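Local coordinates for ribosomal RNA small subunit methyltransferase E (Bacillus subtilis, PDB 1VHK), which probably methylates the N3 position of a specific uridine in 16S rRNA of the assembled 30S subunit, using S-adenosyl-L-methionine as methyl donor, at residues 80-94 and 195-208. Sequence-based numbering, arbitrary orientation.
Sequences PIKVYIASGLPKGDK and LPKGSSLLIVFGPE
P80 takes the N-H of G198 on its carbonyl oxygen, and from there strands 82-88 and 200-205 run side by side as parallel neighbours in the sheet of the SPOUT-family methyltransferase domain. G198 lies in the type II turn from P196 to S199 that leads into the second strand. I81 CD1 lies 3.7 Å from L195 CD1, the two side chains crossing at about a right angle. From K82 onward the backbones pair in regular parallel register: the N-H groups of K82, Y84, A86 and G88 bond to the carbonyls of S199, L201, I203 and F205, while K82, Y84 and A86 return their oxygens to L201, I203 and F205. V83 shares a face with L201, I203 and F205, which helix 239-253 helps to cover. On the other face Y84 CB rests 3.8 Å from L202 CD1. I85 returns to the V83 face, where chi1 of -48° turns CG2 away from the backbone N to lie 3.6 Å from F205 CE1; A86 CB packs against V204 CB beside Y84. Beyond the strands, E208 OE2 accepts K91 N on its syn side at 3.0 Å, 22° out of the carboxylate plane. With an alanine here, the K91 N-H and the K94 ammonium would probably both lose their carboxylate partner. At the start of helix 94-104, K94 NZ forms a 2.7 Å salt bridge with E208 OE2, using its anti lone pair.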
# COMPACT_ATOMS: atom_id res chain seq x y z
N PRO A 80 -6.51 -5.80 12.68
CA PRO A 80 -7.48 -6.05 13.75
C PRO A 80 -8.88 -6.12 13.22
O PRO A 80 -9.75 -6.65 13.91
CB PRO A 80 -7.33 -4.90 14.71
CG PRO A 80 -6.35 -3.97 14.13
CD PRO A 80 -5.76 -4.57 12.90
N ILE A 81 -9.19 -5.56 12.05
CA ILE A 81 -10.56 -5.64 11.55
C ILE A 81 -10.56 -6.21 10.13
O ILE A 81 -9.57 -6.00 9.42
CB ILE A 81 -11.29 -4.29 11.53
CG1 ILE A 81 -10.87 -3.46 10.34
CG2 ILE A 81 -11.06 -3.51 12.83
CD1 ILE A 81 -11.61 -2.18 10.15
N LYS A 82 -11.65 -6.86 9.75
CA LYS A 82 -11.80 -7.46 8.44
C LYS A 82 -12.19 -6.47 7.37
O LYS A 82 -13.31 -5.94 7.35
CB LYS A 82 -12.86 -8.58 8.51
CG LYS A 82 -12.39 -9.71 9.42
CD LYS A 82 -13.25 -10.95 9.31
CE LYS A 82 -12.67 -12.08 10.17
NZ LYS A 82 -13.24 -13.41 9.78
N VAL A 83 -11.25 -6.16 6.44
CA VAL A 83 -11.66 -5.18 5.44
C VAL A 83 -11.80 -5.80 4.08
O VAL A 83 -11.08 -6.72 3.69
CB VAL A 83 -11.03 -3.81 5.53
CG1 VAL A 83 -9.88 -3.70 6.51
CG2 VAL A 83 -10.68 -3.20 4.19
N TYR A 84 -13.02 -5.59 3.55
CA TYR A 84 -13.42 -6.08 2.25
C TYR A 84 -13.36 -4.97 1.19
O TYR A 84 -14.02 -3.94 1.32
CB TYR A 84 -14.83 -6.62 2.27
CG TYR A 84 -14.99 -7.91 3.02
CD1 TYR A 84 -15.37 -9.08 2.36
CD2 TYR A 84 -14.79 -7.97 4.39
CE1 TYR A 84 -15.57 -10.26 3.07
CE2 TYR A 84 -14.98 -9.13 5.11
CZ TYR A 84 -15.36 -10.27 4.43
OH TYR A 84 -15.56 -11.42 5.15
N ILE A 85 -12.62 -5.23 0.13
CA ILE A 85 -12.46 -4.28 -0.95
C ILE A 85 -13.40 -4.62 -2.11
O ILE A 85 -13.25 -5.65 -2.76
CB ILE A 85 -11.01 -4.25 -1.47
CG1 ILE A 85 -10.02 -4.15 -0.32
CG2 ILE A 85 -10.82 -3.10 -2.45
CD1 ILE A 85 -10.25 -3.01 0.64
N ALA A 86 -14.35 -3.73 -2.39
CA ALA A 86 -15.20 -3.91 -3.58
C ALA A 86 -14.70 -2.99 -4.70
O ALA A 86 -14.90 -1.78 -4.55
CB ALA A 86 -16.65 -3.57 -3.26
N SER A 87 -14.20 -3.52 -5.82
CA SER A 87 -13.77 -2.62 -6.88
C SER A 87 -14.54 -2.67 -8.18
O SER A 87 -14.64 -3.70 -8.87
CB SER A 87 -12.27 -2.83 -7.19
OG SER A 87 -11.51 -3.02 -6.02
N GLY A 88 -15.00 -1.53 -8.68
CA GLY A 88 -15.63 -1.55 -10.03
C GLY A 88 -14.57 -1.93 -11.07
O GLY A 88 -13.53 -1.28 -11.22
N LEU A 89 -14.83 -3.02 -11.81
CA LEU A 89 -13.87 -3.54 -12.78
C LEU A 89 -13.06 -2.46 -13.47
O LEU A 89 -13.61 -1.71 -14.29
CB LEU A 89 -14.55 -4.42 -13.80
CG LEU A 89 -14.61 -5.93 -13.62
CD1 LEU A 89 -13.51 -6.47 -12.73
CD2 LEU A 89 -15.97 -6.40 -13.11
N PRO A 90 -11.78 -2.35 -13.17
CA PRO A 90 -10.91 -1.35 -13.79
C PRO A 90 -10.40 -1.88 -15.13
O PRO A 90 -10.57 -3.06 -15.43
CB PRO A 90 -9.77 -1.23 -12.79
CG PRO A 90 -9.71 -2.52 -12.07
CD PRO A 90 -11.04 -3.20 -12.21
N LYS A 91 -9.75 -1.03 -15.91
CA LYS A 91 -9.23 -1.46 -17.20
C LYS A 91 -7.82 -2.03 -17.08
O LYS A 91 -7.31 -2.27 -15.98
CB LYS A 91 -9.33 -0.36 -18.22
CG LYS A 91 -8.60 0.93 -17.98
CD LYS A 91 -8.55 1.83 -19.21
CE LYS A 91 -9.88 1.88 -19.95
NZ LYS A 91 -11.02 2.08 -19.03
N GLY A 92 -7.21 -2.31 -18.23
CA GLY A 92 -5.86 -2.86 -18.25
C GLY A 92 -5.79 -4.02 -17.26
O GLY A 92 -6.70 -4.83 -17.19
N ASP A 93 -4.73 -4.05 -16.48
CA ASP A 93 -4.53 -5.03 -15.44
C ASP A 93 -4.47 -4.40 -14.05
O ASP A 93 -3.81 -4.96 -13.16
CB ASP A 93 -3.18 -5.75 -15.67
CG ASP A 93 -3.29 -6.81 -16.74
OD1 ASP A 93 -4.03 -7.80 -16.52
OD2 ASP A 93 -2.65 -6.65 -17.80
N LYS A 94 -5.25 -3.36 -13.78
CA LYS A 94 -5.25 -2.68 -12.50
C LYS A 94 -5.81 -3.51 -11.36
O LYS A 94 -5.43 -3.33 -10.19
CB LYS A 94 -5.99 -1.34 -12.63
CG LYS A 94 -5.31 -0.36 -13.55
CD LYS A 94 -6.31 0.66 -14.09
CE LYS A 94 -5.61 1.77 -14.84
NZ LYS A 94 -6.53 2.49 -15.76
N LEU A 195 -14.70 0.99 15.01
CA LEU A 195 -14.91 -0.44 14.78
C LEU A 195 -14.09 -1.26 15.77
O LEU A 195 -12.92 -0.97 16.05
CB LEU A 195 -14.60 -0.87 13.36
CG LEU A 195 -15.50 -0.37 12.23
CD1 LEU A 195 -14.86 -0.65 10.87
CD2 LEU A 195 -16.89 -1.00 12.30
N PRO A 196 -14.69 -2.30 16.31
CA PRO A 196 -14.05 -3.16 17.29
C PRO A 196 -13.28 -4.32 16.70
O PRO A 196 -13.54 -4.86 15.63
CB PRO A 196 -15.22 -3.64 18.15
CG PRO A 196 -16.45 -3.07 17.58
CD PRO A 196 -16.11 -2.68 16.14
N LYS A 197 -12.30 -4.81 17.47
CA LYS A 197 -11.51 -5.97 17.04
C LYS A 197 -12.44 -7.06 16.53
O LYS A 197 -13.40 -7.41 17.21
CB LYS A 197 -10.70 -6.49 18.21
CG LYS A 197 -9.70 -7.57 17.95
CD LYS A 197 -8.38 -7.27 18.67
CE LYS A 197 -7.58 -8.55 18.89
NZ LYS A 197 -6.96 -9.06 17.63
N GLY A 198 -12.14 -7.58 15.34
CA GLY A 198 -12.92 -8.63 14.71
C GLY A 198 -14.05 -8.19 13.84
O GLY A 198 -14.68 -9.04 13.20
N SER A 199 -14.43 -6.92 13.78
CA SER A 199 -15.59 -6.49 13.01
C SER A 199 -15.29 -6.41 11.53
O SER A 199 -14.14 -6.34 11.12
CB SER A 199 -16.06 -5.13 13.52
OG SER A 199 -14.93 -4.30 13.65
N SER A 200 -16.34 -6.32 10.70
CA SER A 200 -16.18 -6.31 9.28
C SER A 200 -16.46 -4.98 8.61
O SER A 200 -17.47 -4.33 8.90
CB SER A 200 -17.05 -7.41 8.63
OG SER A 200 -18.41 -6.98 8.54
N LEU A 201 -15.63 -4.64 7.61
CA LEU A 201 -15.85 -3.38 6.90
C LEU A 201 -15.79 -3.57 5.38
O LEU A 201 -14.89 -4.22 4.85
CB LEU A 201 -14.87 -2.34 7.38
CG LEU A 201 -14.77 -1.05 6.56
CD1 LEU A 201 -15.99 -0.15 6.78
CD2 LEU A 201 -13.47 -0.32 6.86
N LEU A 202 -16.82 -3.11 4.69
CA LEU A 202 -16.92 -3.13 3.25
C LEU A 202 -16.64 -1.72 2.72
O LEU A 202 -17.15 -0.77 3.29
CB LEU A 202 -18.31 -3.55 2.76
CG LEU A 202 -18.45 -3.47 1.22
CD1 LEU A 202 -17.57 -4.54 0.58
CD2 LEU A 202 -19.89 -3.61 0.79
N ILE A 203 -15.76 -1.62 1.74
CA ILE A 203 -15.40 -0.34 1.14
C ILE A 203 -15.55 -0.45 -0.37
O ILE A 203 -14.95 -1.37 -0.95
CB ILE A 203 -13.94 0.09 1.44
CG1 ILE A 203 -13.55 -0.03 2.90
CG2 ILE A 203 -13.73 1.53 0.98
CD1 ILE A 203 -12.14 0.37 3.23
N VAL A 204 -16.47 0.31 -0.98
CA VAL A 204 -16.61 0.13 -2.44
C VAL A 204 -16.02 1.29 -3.18
O VAL A 204 -16.15 2.45 -2.79
CB VAL A 204 -18.03 -0.20 -2.86
CG1 VAL A 204 -18.95 -0.43 -1.66
CG2 VAL A 204 -18.64 0.80 -3.82
N PHE A 205 -15.30 0.99 -4.27
CA PHE A 205 -14.68 2.03 -5.10
C PHE A 205 -15.25 2.02 -6.51
O PHE A 205 -15.58 0.93 -7.01
CB PHE A 205 -13.16 1.73 -5.19
CG PHE A 205 -12.52 1.61 -3.83
CD1 PHE A 205 -12.50 0.40 -3.18
CD2 PHE A 205 -11.96 2.72 -3.23
CE1 PHE A 205 -11.98 0.29 -1.91
CE2 PHE A 205 -11.40 2.61 -1.97
CZ PHE A 205 -11.38 1.39 -1.33
N GLY A 206 -15.24 3.11 -7.22
CA GLY A 206 -15.75 3.06 -8.61
C GLY A 206 -14.56 2.83 -9.55
O GLY A 206 -13.43 2.80 -9.08
N PRO A 207 -14.83 2.71 -10.84
CA PRO A 207 -13.80 2.48 -11.86
C PRO A 207 -13.25 3.80 -12.36
O PRO A 207 -13.57 4.84 -11.76
CB PRO A 207 -14.59 1.80 -12.98
CG PRO A 207 -15.95 2.42 -12.89
CD PRO A 207 -16.19 2.64 -11.41
N GLU A 208 -12.36 3.79 -13.34
CA GLU A 208 -11.77 5.02 -13.87
C GLU A 208 -12.81 6.12 -14.00
O GLU A 208 -12.59 7.28 -13.66
CB GLU A 208 -11.14 4.77 -15.25
CG GLU A 208 -9.88 3.95 -15.26
CD GLU A 208 -10.08 2.46 -15.16
OE1 GLU A 208 -11.22 1.99 -15.09
OE2 GLU A 208 -9.06 1.73 -15.10